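Local coordinates for protein myosin light chain 1 (Saccharomyces cerevisiae, PDB 1M45) that serves as a light chain for the class II myosin Myo1 and the class V myosin Myo2, binding their IQ motifs and helping assemble the cytokinetic actomyosin ring, at residues K7-L12 with R31-N36; G27-A32 with G65-N70; D104-L109 with E123-V128. All blocks are in the same frame, centred on the assembly; numbering follows the deposited sequence.

Contact 1 (K7-L12 with R31-N36)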
ATOM      1  N   LYS A   7      13.075  10.653   5.706  1.00 23.20           N
ATOM      2  CA  LYS A   7      12.199  11.610   6.370  1.00 23.19           C
ATOM      3  C   LYS A   7      11.913  11.199   7.819  1.00 23.05           C
ATOM      4  O   LYS A   7      10.769  11.309   8.303  1.00 22.19           O
ATOM      5  CB  LYS A   7      10.899  11.752   5.587  1.00 24.97           C
ATOM      6  CG  LYS A   7      11.086  12.275   4.160  1.00 28.93           C
ATOM      7  CD  LYS A   7       9.731  12.484   3.519  1.00 36.76           C
ATOM      8  CE  LYS A   7       9.844  13.111   2.129  1.00 40.23           C
ATOM      9  NZ  LYS A   7       8.474  13.196   1.515  1.00 43.36           N
ATOM     10  N   ASP A   8      12.970  10.725   8.489  1.00 21.43           N
ATOM     11  CA  ASP A   8      12.934  10.295   9.899  1.00 21.07           C
ATOM     12  C   ASP A   8      11.979   9.147  10.189  1.00 20.47           C
ATOM     13  O   ASP A   8      11.503   9.000  11.311  1.00 21.68           O
ATOM     14  CB  ASP A   8      12.547  11.444  10.816  1.00 22.58           C
ATOM     15  CG  ASP A   8      13.068  11.252  12.237  1.00 19.90           C
ATOM     16  OD1 ASP A   8      14.113  10.612  12.432  1.00 26.10           O
ATOM     17  OD2 ASP A   8      12.468  11.734  13.184  1.00 23.40           O
ATOM     18  N   ILE A   9      11.650   8.369   9.168  1.00 18.41           N
ATOM     19  CA  ILE A   9      10.726   7.280   9.382  1.00 16.55           C
ATOM     20  C   ILE A   9      11.410   6.083  10.055  1.00 15.99           C
ATOM     21  O   ILE A   9      10.800   5.375  10.851  1.00 15.86           O
ATOM     22  CB  ILE A   9      10.089   6.883   8.047  1.00 16.54           C
ATOM     23  CG1 ILE A   9       9.127   7.971   7.582  1.00 18.57           C
ATOM     24  CG2 ILE A   9       9.393   5.508   8.164  1.00 18.72           C
ATOM     25  CD1 ILE A   9       8.700   7.778   6.095  1.00 18.65           C
ATOM     26  N   PHE A  10      12.683   5.857   9.753  1.00 16.92           N
ATOM     27  CA  PHE A  10      13.406   4.730  10.308  1.00 17.53           C
ATOM     28  C   PHE A  10      13.286   4.626  11.845  1.00 18.97           C
ATOM     29  O   PHE A  10      13.152   3.521  12.378  1.00 18.63           O
ATOM     30  CB  PHE A  10      14.864   4.794   9.879  1.00 19.06           C
ATOM     31  CG  PHE A  10      15.646   3.555  10.171  1.00 20.61           C
ATOM     32  CD1 PHE A  10      16.335   3.428  11.377  1.00 20.51           C
ATOM     33  CD2 PHE A  10      15.708   2.499   9.261  1.00 22.32           C
ATOM     34  CE1 PHE A  10      17.066   2.266  11.662  1.00 23.59           C
ATOM     35  CE2 PHE A  10      16.450   1.376   9.519  1.00 25.18           C
ATOM     36  CZ  PHE A  10      17.126   1.244  10.732  1.00 25.17           C
ATOM     37  N   THR A  11      13.299   5.763  12.540  1.00 19.16           N
ATOM     38  CA  THR A  11      13.210   5.748  14.010  1.00 20.61           C
ATOM     39  C   THR A  11      11.873   5.214  14.495  1.00 20.35           C
ATOM     40  O   THR A  11      11.814   4.624  15.582  1.00 21.96           O
ATOM     41  CB  THR A  11      13.505   7.138  14.680  1.00 21.11           C
ATOM     42  OG1 THR A  11      12.757   8.164  14.021  1.00 24.07           O
ATOM     43  CG2 THR A  11      14.951   7.535  14.473  1.00 24.16           C
ATOM     44  N   LEU A  12      10.817   5.359  13.705  1.00 19.11           N
ATOM     45  CA  LEU A  12       9.506   4.843  14.118  1.00 20.29           C
ATOM     46  C   LEU A  12       9.483   3.317  14.047  1.00 19.63           C
ATOM     47  O   LEU A  12       8.664   2.649  14.733  1.00 21.56           O
ATOM     48  CB  LEU A  12       8.383   5.431  13.248  1.00 20.41           C
ATOM     49  CG  LEU A  12       8.140   6.929  13.304  1.00 21.34           C
ATOM     50  CD1 LEU A  12       7.099   7.332  12.256  1.00 24.49           C
ATOM     51  CD2 LEU A  12       7.681   7.286  14.723  1.00 23.40           C
ATOM     52  N   ARG A  31       7.173   0.744   2.197  1.00 11.20           N
ATOM     53  CA  ARG A  31       5.871   1.386   1.991  1.00 11.48           C
ATOM     54  C   ARG A  31       5.836   2.757   2.633  1.00 11.22           C
ATOM     55  O   ARG A  31       5.397   3.725   2.019  1.00 12.11           O
ATOM     56  CB  ARG A  31       4.756   0.516   2.575  1.00 10.22           C
ATOM     57  CG  ARG A  31       4.533  -0.748   1.785  1.00 12.69           C
ATOM     58  CD  ARG A  31       3.575  -1.769   2.438  1.00 13.26           C
ATOM     59  NE  ARG A  31       3.556  -2.991   1.629  1.00 16.69           N
ATOM     60  CZ  ARG A  31       3.953  -4.195   1.981  1.00 16.78           C
ATOM     61  NH1 ARG A  31       4.400  -4.484   3.215  1.00 15.73           N
ATOM     62  NH2 ARG A  31       3.922  -5.162   1.042  1.00 18.39           N
ATOM     63  N   ALA A  32       6.360   2.858   3.856  1.00 12.42           N
ATOM     64  CA  ALA A  32       6.284   4.128   4.586  1.00 12.59           C
ATOM     65  C   ALA A  32       6.990   5.249   3.852  1.00 12.65           C
ATOM     66  O   ALA A  32       6.548   6.388   3.867  1.00 13.40           O
ATOM     67  CB  ALA A  32       6.875   3.950   5.987  1.00 12.52           C
ATOM     68  N   ILE A  33       8.109   4.921   3.200  1.00 13.00           N
ATOM     69  CA  ILE A  33       8.843   5.973   2.476  1.00 14.72           C
ATOM     70  C   ILE A  33       8.285   6.267   1.087  1.00 14.03           C
ATOM     71  O   ILE A  33       8.787   7.155   0.394  1.00 15.55           O
ATOM     72  CB  ILE A  33      10.376   5.678   2.445  1.00 13.97           C
ATOM     73  CG1 ILE A  33      10.692   4.446   1.612  1.00 15.82           C
ATOM     74  CG2 ILE A  33      10.938   5.596   3.848  1.00 18.11           C
ATOM     75  CD1 ILE A  33      12.178   4.188   1.406  1.00 17.37           C
ATOM     76  N   GLY A  34       7.284   5.493   0.660  1.00 13.31           N
ATOM     77  CA  GLY A  34       6.660   5.869  -0.619  1.00 12.83           C
ATOM     78  C   GLY A  34       6.517   4.799  -1.691  1.00 13.98           C
ATOM     79  O   GLY A  34       5.949   5.095  -2.757  1.00 16.07           O
ATOM     80  N   TYR A  35       7.060   3.615  -1.469  1.00 13.10           N
ATOM     81  CA  TYR A  35       6.920   2.529  -2.451  1.00 13.51           C
ATOM     82  C   TYR A  35       5.682   1.662  -2.173  1.00 14.19           C
ATOM     83  O   TYR A  35       5.058   1.750  -1.100  1.00 13.37           O
ATOM     84  CB  TYR A  35       8.196   1.682  -2.482  1.00 13.16           C
ATOM     85  CG  TYR A  35       9.422   2.480  -2.805  1.00 13.63           C
ATOM     86  CD1 TYR A  35      10.444   2.627  -1.866  1.00 15.85           C
ATOM     87  CD2 TYR A  35       9.593   3.036  -4.072  1.00 12.91           C
ATOM     88  CE1 TYR A  35      11.612   3.315  -2.191  1.00 17.86           C
ATOM     89  CE2 TYR A  35      10.746   3.734  -4.393  1.00 16.88           C
ATOM     90  CZ  TYR A  35      11.734   3.868  -3.449  1.00 15.96           C
ATOM     91  OH  TYR A  35      12.853   4.559  -3.791  1.00 20.04           O
ATOM     92  N   ASN A  36       5.307   0.819  -3.135  1.00 12.92           N
ATOM     93  CA  ASN A  36       4.150  -0.049  -2.979  1.00 13.62           C
ATOM     94  C   ASN A  36       4.479  -1.447  -3.433  1.00 14.86           C
ATOM     95  O   ASN A  36       3.790  -1.977  -4.315  1.00 16.96           O
ATOM     96  CB  ASN A  36       2.943   0.506  -3.746  1.00 13.10           C
ATOM     97  CG  ASN A  36       2.642   1.936  -3.357  1.00 15.13           C
ATOM     98  OD1 ASN A  36       2.149   2.195  -2.259  1.00 13.92           O
ATOM     99  ND2 ASN A  36       2.886   2.865  -4.274  1.00 12.41           N
TER
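Ile9 reaches across to Ala32 and Ile33 with two of its methyl groups, and it is the residue of its segment that touches across the contact. Its CG2 sits 3.7 Å from CB of Ala32, methyl against methyl. The longer branch runs past that pair: CG1 lies beside the backbone N of Ile9 (chi1 -71°), and the chain is then extended, which carries CD1 to 3.4 Å from Ala32 O. The same CD1 also packs against Ile33 CG2 at 3.8 Å, so the isoleucine lies across both Ala32 and Ile33.

In Ile33, CG1 lies between the backbone N and the carbonyl carbon (chi1 67°); CG2 then faces Ile9, and the CG1–CD1 arm leads away to a different neighbour, Ile67. All three touching residues are buried, and the interaction is van der Waals packing throughout.

Just beyond, the chain is turned out of its helix by a Schellman motif at Gly34, whose positive phi (129°) is easily adopted by glycine. Gly34 N bonds back to Arg31 O at 2.9 Å, and that oxygen also accepts a hydrogen bond from a basic side chain of the bound peptide.

Both segments belong to the first EF-hand. The contact sets Ile9, just before the short helix 10-13, against Ala32 and Ile33 where helix 26-32 runs out; Phe10 and Ile33 rest on helix 60-69, while Leu12 and Ala32 pack on the peptide.

Contact 2 (G27-A32 with G65-N70)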
ATOM      1  N   GLY A  27       9.343  -4.576   4.305  1.00 13.23           N
ATOM      2  CA  GLY A  27       8.249  -4.229   3.406  1.00 13.29           C
ATOM      3  C   GLY A  27       7.502  -2.977   3.836  1.00 12.01           C
ATOM      4  O   GLY A  27       7.253  -2.069   3.039  1.00 12.65           O
ATOM      5  N   ASP A  28       7.139  -2.922   5.112  1.00 12.64           N
ATOM      6  CA  ASP A  28       6.415  -1.760   5.622  1.00 11.83           C
ATOM      7  C   ASP A  28       7.251  -0.486   5.631  1.00 11.65           C
ATOM      8  O   ASP A  28       6.715   0.613   5.469  1.00 11.22           O
ATOM      9  CB  ASP A  28       5.868  -2.095   7.010  1.00 12.00           C
ATOM     10  CG  ASP A  28       4.678  -2.981   6.939  1.00 15.12           C
ATOM     11  OD1 ASP A  28       4.246  -3.486   8.006  1.00 20.11           O
ATOM     12  OD2 ASP A  28       4.083  -3.188   5.875  1.00 14.54           O
ATOM     13  N   TYR A  29       8.558  -0.651   5.860  1.00 11.58           N
ATOM     14  CA  TYR A  29       9.460   0.501   5.779  1.00 12.04           C
ATOM     15  C   TYR A  29       9.455   1.056   4.357  1.00 12.07           C
ATOM     16  O   TYR A  29       9.347   2.255   4.171  1.00 12.75           O
ATOM     17  CB  TYR A  29      10.904   0.172   6.210  1.00 13.17           C
ATOM     18  CG  TYR A  29      11.810   1.332   6.032  1.00 13.51           C
ATOM     19  CD1 TYR A  29      11.806   2.373   6.941  1.00 16.15           C
ATOM     20  CD2 TYR A  29      12.646   1.403   4.932  1.00 14.35           C
ATOM     21  CE1 TYR A  29      12.607   3.491   6.737  1.00 14.04           C
ATOM     22  CE2 TYR A  29      13.435   2.529   4.678  1.00 14.84           C
ATOM     23  CZ  TYR A  29      13.421   3.566   5.597  1.00 15.05           C
ATOM     24  OH  TYR A  29      14.201   4.673   5.346  1.00 18.48           O
ATOM     25  N   LEU A  30       9.568   0.156   3.373  1.00 12.45           N
ATOM     26  CA  LEU A  30       9.566   0.575   1.983  1.00 12.98           C
ATOM     27  C   LEU A  30       8.258   1.263   1.637  1.00 12.95           C
ATOM     28  O   LEU A  30       8.226   2.244   0.868  1.00 12.68           O
ATOM     29  CB  LEU A  30       9.797  -0.626   1.058  1.00 13.11           C
ATOM     30  CG  LEU A  30      11.234  -1.158   1.150  1.00 13.35           C
ATOM     31  CD1 LEU A  30      11.349  -2.478   0.362  1.00 14.52           C
ATOM     32  CD2 LEU A  30      12.251  -0.150   0.660  1.00 14.61           C
ATOM     33  N   ARG A  31       7.173   0.744   2.197  1.00 11.20           N
ATOM     34  CA  ARG A  31       5.871   1.386   1.991  1.00 11.48           C
ATOM     35  C   ARG A  31       5.836   2.757   2.633  1.00 11.22           C
ATOM     36  O   ARG A  31       5.397   3.725   2.019  1.00 12.11           O
ATOM     37  CB  ARG A  31       4.756   0.516   2.575  1.00 10.22           C
ATOM     38  CG  ARG A  31       4.533  -0.748   1.785  1.00 12.69           C
ATOM     39  CD  ARG A  31       3.575  -1.769   2.438  1.00 13.26           C
ATOM     40  NE  ARG A  31       3.556  -2.991   1.629  1.00 16.69           N
ATOM     41  CZ  ARG A  31       3.953  -4.195   1.981  1.00 16.78           C
ATOM     42  NH1 ARG A  31       4.400  -4.484   3.215  1.00 15.73           N
ATOM     43  NH2 ARG A  31       3.922  -5.162   1.042  1.00 18.39           N
ATOM     44  N   ALA A  32       6.360   2.858   3.856  1.00 12.42           N
ATOM     45  CA  ALA A  32       6.284   4.128   4.586  1.00 12.59           C
ATOM     46  C   ALA A  32       6.990   5.249   3.852  1.00 12.65           C
ATOM     47  O   ALA A  32       6.548   6.388   3.867  1.00 13.40           O
ATOM     48  CB  ALA A  32       6.875   3.950   5.987  1.00 12.52           C
ATOM     49  N   GLY A  65      21.265   0.914   0.643  1.00 25.60           N
ATOM     50  CA  GLY A  65      21.985   0.154  -0.362  1.00 25.40           C
ATOM     51  C   GLY A  65      21.018  -0.690  -1.185  1.00 25.38           C
ATOM     52  O   GLY A  65      21.081  -0.702  -2.419  1.00 25.86           O
ATOM     53  N   LEU A  66      20.087  -1.378  -0.513  1.00 23.61           N
ATOM     54  CA  LEU A  66      19.079  -2.214  -1.197  1.00 22.48           C
ATOM     55  C   LEU A  66      18.208  -1.384  -2.112  1.00 22.53           C
ATOM     56  O   LEU A  66      17.847  -1.850  -3.204  1.00 22.84           O
ATOM     57  CB  LEU A  66      18.205  -2.996  -0.203  1.00 21.94           C
ATOM     58  CG  LEU A  66      18.906  -4.029   0.668  1.00 22.58           C
ATOM     59  CD1 LEU A  66      17.991  -4.534   1.779  1.00 22.24           C
ATOM     60  CD2 LEU A  66      19.387  -5.189  -0.198  1.00 23.97           C
ATOM     61  N   ILE A  67      17.822  -0.186  -1.669  1.00 22.79           N
ATOM     62  CA  ILE A  67      16.962   0.670  -2.479  1.00 23.04           C
ATOM     63  C   ILE A  67      17.697   1.158  -3.728  1.00 24.68           C
ATOM     64  O   ILE A  67      17.138   1.195  -4.800  1.00 25.09           O
ATOM     65  CB  ILE A  67      16.425   1.845  -1.644  1.00 23.34           C
ATOM     66  CG1 ILE A  67      15.523   1.312  -0.535  1.00 21.63           C
ATOM     67  CG2 ILE A  67      15.694   2.878  -2.536  1.00 23.50           C
ATOM     68  CD1 ILE A  67      15.261   2.281   0.576  1.00 25.19           C
ATOM     69  N   GLU A  68      18.955   1.549  -3.592  1.00 25.63           N
ATOM     70  CA  GLU A  68      19.688   2.024  -4.758  1.00 27.76           C
ATOM     71  C   GLU A  68      19.856   0.949  -5.804  1.00 27.10           C
ATOM     72  O   GLU A  68      19.685   1.216  -6.978  1.00 27.79           O
ATOM     73  CB  GLU A  68      21.054   2.556  -4.349  1.00 28.08           C
ATOM     74  CG  GLU A  68      20.975   3.682  -3.347  1.00 32.38           C
ATOM     75  CD  GLU A  68      22.342   4.170  -2.934  1.00 36.71           C
ATOM     76  OE1 GLU A  68      23.142   3.365  -2.404  1.00 36.97           O
ATOM     77  OE2 GLU A  68      22.606   5.364  -3.154  1.00 40.54           O
ATOM     78  N   VAL A  69      20.138  -0.279  -5.378  1.00 26.85           N
ATOM     79  CA  VAL A  69      20.225  -1.409  -6.291  1.00 26.04           C
ATOM     80  C   VAL A  69      18.894  -1.745  -6.973  1.00 26.04           C
ATOM     81  O   VAL A  69      18.846  -2.238  -8.088  1.00 26.03           O
ATOM     82  CB  VAL A  69      20.733  -2.658  -5.518  1.00 27.29           C
ATOM     83  CG1 VAL A  69      20.713  -3.893  -6.379  1.00 26.78           C
ATOM     84  CG2 VAL A  69      22.141  -2.395  -4.972  1.00 27.61           C
ATOM     85  N   ASN A  70      17.800  -1.480  -6.271  1.00 24.32           N
ATOM     86  CA  ASN A  70      16.475  -1.845  -6.763  1.00 23.89           C
ATOM     87  C   ASN A  70      15.624  -0.628  -7.075  1.00 24.04           C
ATOM     88  O   ASN A  70      14.383  -0.688  -7.042  1.00 22.92           O
ATOM     89  CB  ASN A  70      15.802  -2.717  -5.714  1.00 23.42           C
ATOM     90  CG  ASN A  70      16.449  -4.071  -5.602  1.00 26.58           C
ATOM     91  OD1 ASN A  70      16.282  -4.899  -6.483  1.00 27.70           O
ATOM     92  ND2 ASN A  70      17.209  -4.303  -4.517  1.00 25.48           N
TER
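Leu30 and Ile67 meet as two aliphatic side chains that overlap alongside, pointing opposite ways. Only one methyl of the leucine does the touching: CD2 lies 3.8 Å from CG1 of Ile67 and 3.9 Å from its CD1, so it rests along the longer arm of the isoleucine instead of on its tip alone. That arm is placed by chi1 of -65°, which sets CG1 beside the backbone N of Ile67 and opposite the carbonyl carbon. Ile67 CD1 also comes up to the Tyr29 ring, near the ring plane and at its edge, with CE2 4.5 Å away. This is a loose approach, and the Leu30-Ile67 pair carries most of the small interface.

Around this first shell lie further partners. The Tyr29 hydroxyl is hydrogen-bonded to Asn6 ND2, which holds the far end of the ring, while the ring itself also packs on Leu60 and Ile63 of helix 60-69. Ile67 is flanked in addition by Tyr35.

Farther out, each segment has a polar bond of its own. Arg31 NH1 forms a salt bridge to Asp28 OD2 at 3.0 Å, using the anti side of the carboxylate from 34° out of its plane; Arg31 NH2 continues to Pro37 O and Asn39 OD1. Just past the end of helix 60-69, Asn70 folds back so that ND2 donates to Leu66 O at 2.9 Å, with an N-H...O angle of 153°.

The contact packs the second helix of the first EF-hand, 26-32, on the last turn of helix 60-69, which follows strand 57-59, as in paired EF-hands. Helix 39-47 borders it through Ile45, which touches Leu66 and Asn70, and Phe13 of helix 10-13 packs on Asp28 and Ala32.

Contact 3 (D104-L109 with E123-V128)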
ATOM      1  N   ASP A 104     -19.699  -3.365  -0.791  1.00 15.84           N
ATOM      2  CA  ASP A 104     -19.087  -3.917  -2.000  1.00 15.92           C
ATOM      3  C   ASP A 104     -17.581  -3.638  -2.030  1.00 15.63           C
ATOM      4  O   ASP A 104     -16.805  -4.440  -2.579  1.00 15.99           O
ATOM      5  CB  ASP A 104     -19.718  -3.363  -3.253  1.00 17.38           C
ATOM      6  CG  ASP A 104     -21.072  -3.974  -3.539  1.00 18.82           C
ATOM      7  OD1 ASP A 104     -21.381  -5.062  -3.008  1.00 24.06           O
ATOM      8  OD2 ASP A 104     -21.841  -3.452  -4.336  1.00 21.49           O
ATOM      9  N   LEU A 105     -17.171  -2.496  -1.464  1.00 15.69           N
ATOM     10  CA  LEU A 105     -15.741  -2.187  -1.463  1.00 15.41           C
ATOM     11  C   LEU A 105     -15.032  -3.179  -0.569  1.00 15.69           C
ATOM     12  O   LEU A 105     -13.949  -3.711  -0.909  1.00 15.24           O
ATOM     13  CB  LEU A 105     -15.482  -0.741  -1.050  1.00 15.97           C
ATOM     14  CG  LEU A 105     -13.999  -0.349  -0.918  1.00 15.98           C
ATOM     15  CD1 LEU A 105     -13.271  -0.638  -2.229  1.00 18.21           C
ATOM     16  CD2 LEU A 105     -13.903   1.187  -0.600  1.00 20.87           C
ATOM     17  N   ARG A 106     -15.627  -3.431   0.597  1.00 15.97           N
ATOM     18  CA  ARG A 106     -15.031  -4.444   1.479  1.00 14.79           C
ATOM     19  C   ARG A 106     -14.966  -5.802   0.799  1.00 14.06           C
ATOM     20  O   ARG A 106     -13.956  -6.540   0.932  1.00 15.46           O
ATOM     21  CB  ARG A 106     -15.780  -4.522   2.803  1.00 14.42           C
ATOM     22  CG  ARG A 106     -15.149  -5.478   3.787  1.00 14.52           C
ATOM     23  CD  ARG A 106     -15.767  -5.363   5.175  1.00 16.56           C
ATOM     24  NE  ARG A 106     -15.406  -4.061   5.753  1.00 15.75           N
ATOM     25  CZ  ARG A 106     -14.404  -3.862   6.594  1.00 13.61           C
ATOM     26  NH1 ARG A 106     -13.621  -4.861   6.986  1.00 14.60           N
ATOM     27  NH2 ARG A 106     -14.144  -2.629   7.022  1.00 15.48           N
ATOM     28  N   TYR A 107     -16.054  -6.169   0.106  1.00 14.16           N
ATOM     29  CA  TYR A 107     -16.094  -7.397  -0.655  1.00 14.58           C
ATOM     30  C   TYR A 107     -14.957  -7.492  -1.664  1.00 14.52           C
ATOM     31  O   TYR A 107     -14.251  -8.506  -1.722  1.00 14.53           O
ATOM     32  CB  TYR A 107     -17.437  -7.527  -1.347  1.00 13.87           C
ATOM     33  CG  TYR A 107     -17.547  -8.715  -2.302  1.00 16.06           C
ATOM     34  CD1 TYR A 107     -18.008  -9.946  -1.857  1.00 19.73           C
ATOM     35  CD2 TYR A 107     -17.240  -8.573  -3.646  1.00 19.28           C
ATOM     36  CE1 TYR A 107     -18.134 -11.033  -2.756  1.00 18.62           C
ATOM     37  CE2 TYR A 107     -17.351  -9.642  -4.542  1.00 20.23           C
ATOM     38  CZ  TYR A 107     -17.800 -10.837  -4.082  1.00 17.85           C
ATOM     39  OH  TYR A 107     -17.928 -11.861  -4.955  1.00 19.21           O
ATOM     40  N   MET A 108     -14.775  -6.429  -2.442  0.50 14.06           N
ATOM     41  CA  MET A 108     -13.712  -6.380  -3.436  0.50 14.34           C
ATOM     42  C   MET A 108     -12.345  -6.606  -2.804  0.50 14.16           C
ATOM     43  O   MET A 108     -11.552  -7.395  -3.301  0.50 14.74           O
ATOM     44  CB  MET A 108     -13.690  -5.027  -4.158  0.50 14.15           C
ATOM     45  CG  MET A 108     -14.917  -4.709  -5.032  0.50 12.03           C
ATOM     46  SD  MET A 108     -14.801  -2.993  -5.638  0.50 15.51           S
ATOM     47  CE  MET A 108     -13.487  -3.136  -6.832  0.50 18.03           C
ATOM     48  N   LEU A 109     -12.074  -5.891  -1.717  1.00 13.64           N
ATOM     49  CA  LEU A 109     -10.771  -5.912  -1.102  1.00 12.89           C
ATOM     50  C   LEU A 109     -10.429  -7.125  -0.246  1.00 13.47           C
ATOM     51  O   LEU A 109      -9.277  -7.497  -0.185  1.00 14.14           O
ATOM     52  CB  LEU A 109     -10.551  -4.638  -0.282  1.00 12.17           C
ATOM     53  CG  LEU A 109     -10.675  -3.379  -1.153  1.00 15.03           C
ATOM     54  CD1 LEU A 109     -10.425  -2.199  -0.267  1.00 15.32           C
ATOM     55  CD2 LEU A 109      -9.628  -3.381  -2.291  1.00 12.64           C
ATOM     56  N   GLU A 123      -8.728  -0.109   8.682  1.00 15.64           N
ATOM     57  CA  GLU A 123      -7.729   0.947   8.737  1.00 16.02           C
ATOM     58  C   GLU A 123      -7.794   1.843   7.500  1.00 15.87           C
ATOM     59  O   GLU A 123      -7.746   3.075   7.607  1.00 15.67           O
ATOM     60  CB  GLU A 123      -6.303   0.390   8.945  1.00 18.27           C
ATOM     61  CG  GLU A 123      -5.310   1.449   9.485  1.00 20.64           C
ATOM     62  CD  GLU A 123      -3.998   0.835   9.963  1.00 21.82           C
ATOM     63  OE1 GLU A 123      -3.890  -0.418   9.921  1.00 26.23           O
ATOM     64  OE2 GLU A 123      -3.078   1.565  10.388  1.00 17.36           O
ATOM     65  N   LEU A 124      -7.926   1.232   6.338  1.00 14.43           N
ATOM     66  CA  LEU A 124      -8.041   1.978   5.102  1.00 15.69           C
ATOM     67  C   LEU A 124      -9.208   2.971   5.107  1.00 17.11           C
ATOM     68  O   LEU A 124      -9.053   4.115   4.658  1.00 16.97           O
ATOM     69  CB  LEU A 124      -8.302   1.027   3.929  1.00 15.68           C
ATOM     70  CG  LEU A 124      -8.744   1.621   2.595  1.00 14.47           C
ATOM     71  CD1 LEU A 124      -7.608   2.434   1.951  1.00 14.76           C
ATOM     72  CD2 LEU A 124      -9.145   0.480   1.674  1.00 15.08           C
ATOM     73  N   LEU A 125     -10.363   2.510   5.587  1.00 17.51           N
ATOM     74  CA  LEU A 125     -11.598   3.317   5.495  1.00 18.74           C
ATOM     75  C   LEU A 125     -11.771   4.369   6.564  1.00 19.79           C
ATOM     76  O   LEU A 125     -12.693   5.204   6.481  1.00 18.33           O
ATOM     77  CB  LEU A 125     -12.820   2.409   5.483  1.00 19.66           C
ATOM     78  CG  LEU A 125     -12.899   1.476   4.287  1.00 22.04           C
ATOM     79  CD1 LEU A 125     -14.126   0.575   4.393  1.00 23.44           C
ATOM     80  CD2 LEU A 125     -12.913   2.285   2.946  1.00 21.40           C
ATOM     81  N   LYS A 126     -10.881   4.360   7.548  1.00 20.90           N
ATOM     82  CA  LYS A 126     -10.988   5.296   8.656  1.00 23.72           C
ATOM     83  C   LYS A 126     -11.304   6.730   8.285  1.00 24.30           C
ATOM     84  O   LYS A 126     -12.137   7.363   8.934  1.00 25.04           O
ATOM     85  CB  LYS A 126      -9.717   5.266   9.500  1.00 23.86           C
ATOM     86  CG  LYS A 126      -9.868   4.457  10.769  1.00 30.23           C
ATOM     87  CD  LYS A 126     -10.727   5.218  11.778  1.00 36.15           C
ATOM     88  CE  LYS A 126     -10.850   4.507  13.121  1.00 40.70           C
ATOM     89  NZ  LYS A 126      -9.522   4.187  13.731  1.00 43.64           N
ATOM     90  N   GLY A 127     -10.645   7.241   7.249  1.00 24.39           N
ATOM     91  CA  GLY A 127     -10.893   8.599   6.794  1.00 24.42           C
ATOM     92  C   GLY A 127     -11.641   8.727   5.471  1.00 24.18           C
ATOM     93  O   GLY A 127     -11.725   9.822   4.917  1.00 25.87           O
ATOM     94  N   VAL A 128     -12.196   7.631   4.971  1.00 24.25           N
ATOM     95  CA  VAL A 128     -12.872   7.636   3.677  1.00 22.79           C
ATOM     96  C   VAL A 128     -14.305   8.038   3.908  1.00 23.85           C
ATOM     97  O   VAL A 128     -14.993   7.477   4.778  1.00 23.75           O
ATOM     98  CB  VAL A 128     -12.799   6.240   3.016  1.00 22.13           C
ATOM     99  CG1 VAL A 128     -13.595   6.231   1.690  1.00 20.77           C
ATOM    100  CG2 VAL A 128     -11.342   5.872   2.717  1.00 20.77           C
TER
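Leu125 faces helix 102-111 and divides its two methyls between Leu105 and Arg106. Starting at its CB, which points to the other segment, the chain turns so that CG lies beside the backbone N (chi1 -63°), and from CG it forks. CB and CG merely deliver the two methyls, which do the touching. The CD2 branch goes to Leu105 CD2, 3.8 Å away, the two leucines lying side by side, head to tail. The CD1 branch ends 4.1 Å from Arg106 NH2, meeting the guanidinium at a slant.

Arg106 gets there by a bend. The chain is extended through CB and CG, then folds at chi3 (-68°), which brings its charged end over to helix 118-125. There NH2 makes a salt bridge to Asp122 OD1 and NH1 another to Asp118 OD1, so two carboxylates one helical turn apart hold the group.

A second leucine pair lies deeper. Leu109 CD1 and Leu124 CD2 touch at 3.5 Å, their side chains crossing at about a right angle. Leu124 goes on to pack against Phe141 and Val145 of helix 138-146 and an aromatic side chain of the peptide, and Leu105 rests on Ile136 of strand 135-137.

The segments lie within the EF-hand pair of residues 82-146; Asp104 is inferred to belong to one calcium site, Lys126 and Asp122 to another. Chemically, the contact combines buried leucine packing with the salt bridges of Arg106 to the preceding turns of helix 118-125. The two acidic partners would probably stabilise the positive charge of Arg106.

Overall arrangement
Contacts 1 and 2 are neighbours, with centres about 9 Å apart; they share Arg31 and Ala32 on helix 26-32, which packs toward residues 7-12 in one and helix 60-69 in the other. They also meet directly through a probable hydrogen bond from Tyr35 N to Leu30 O. Contact 3 comes later in the chain and lies on the opposite side of its centre, about 23 Å from contact 1 and 26 Å from contact 2, centre to centre. Each half of the chain has its own two-stranded antiparallel sheet, 20-22 with 57-59 and 99-101 with 135-137, as in paired EF-hands. Residues of all three contacts reach the bound IQ peptide, so both lobes hold the myosin segment.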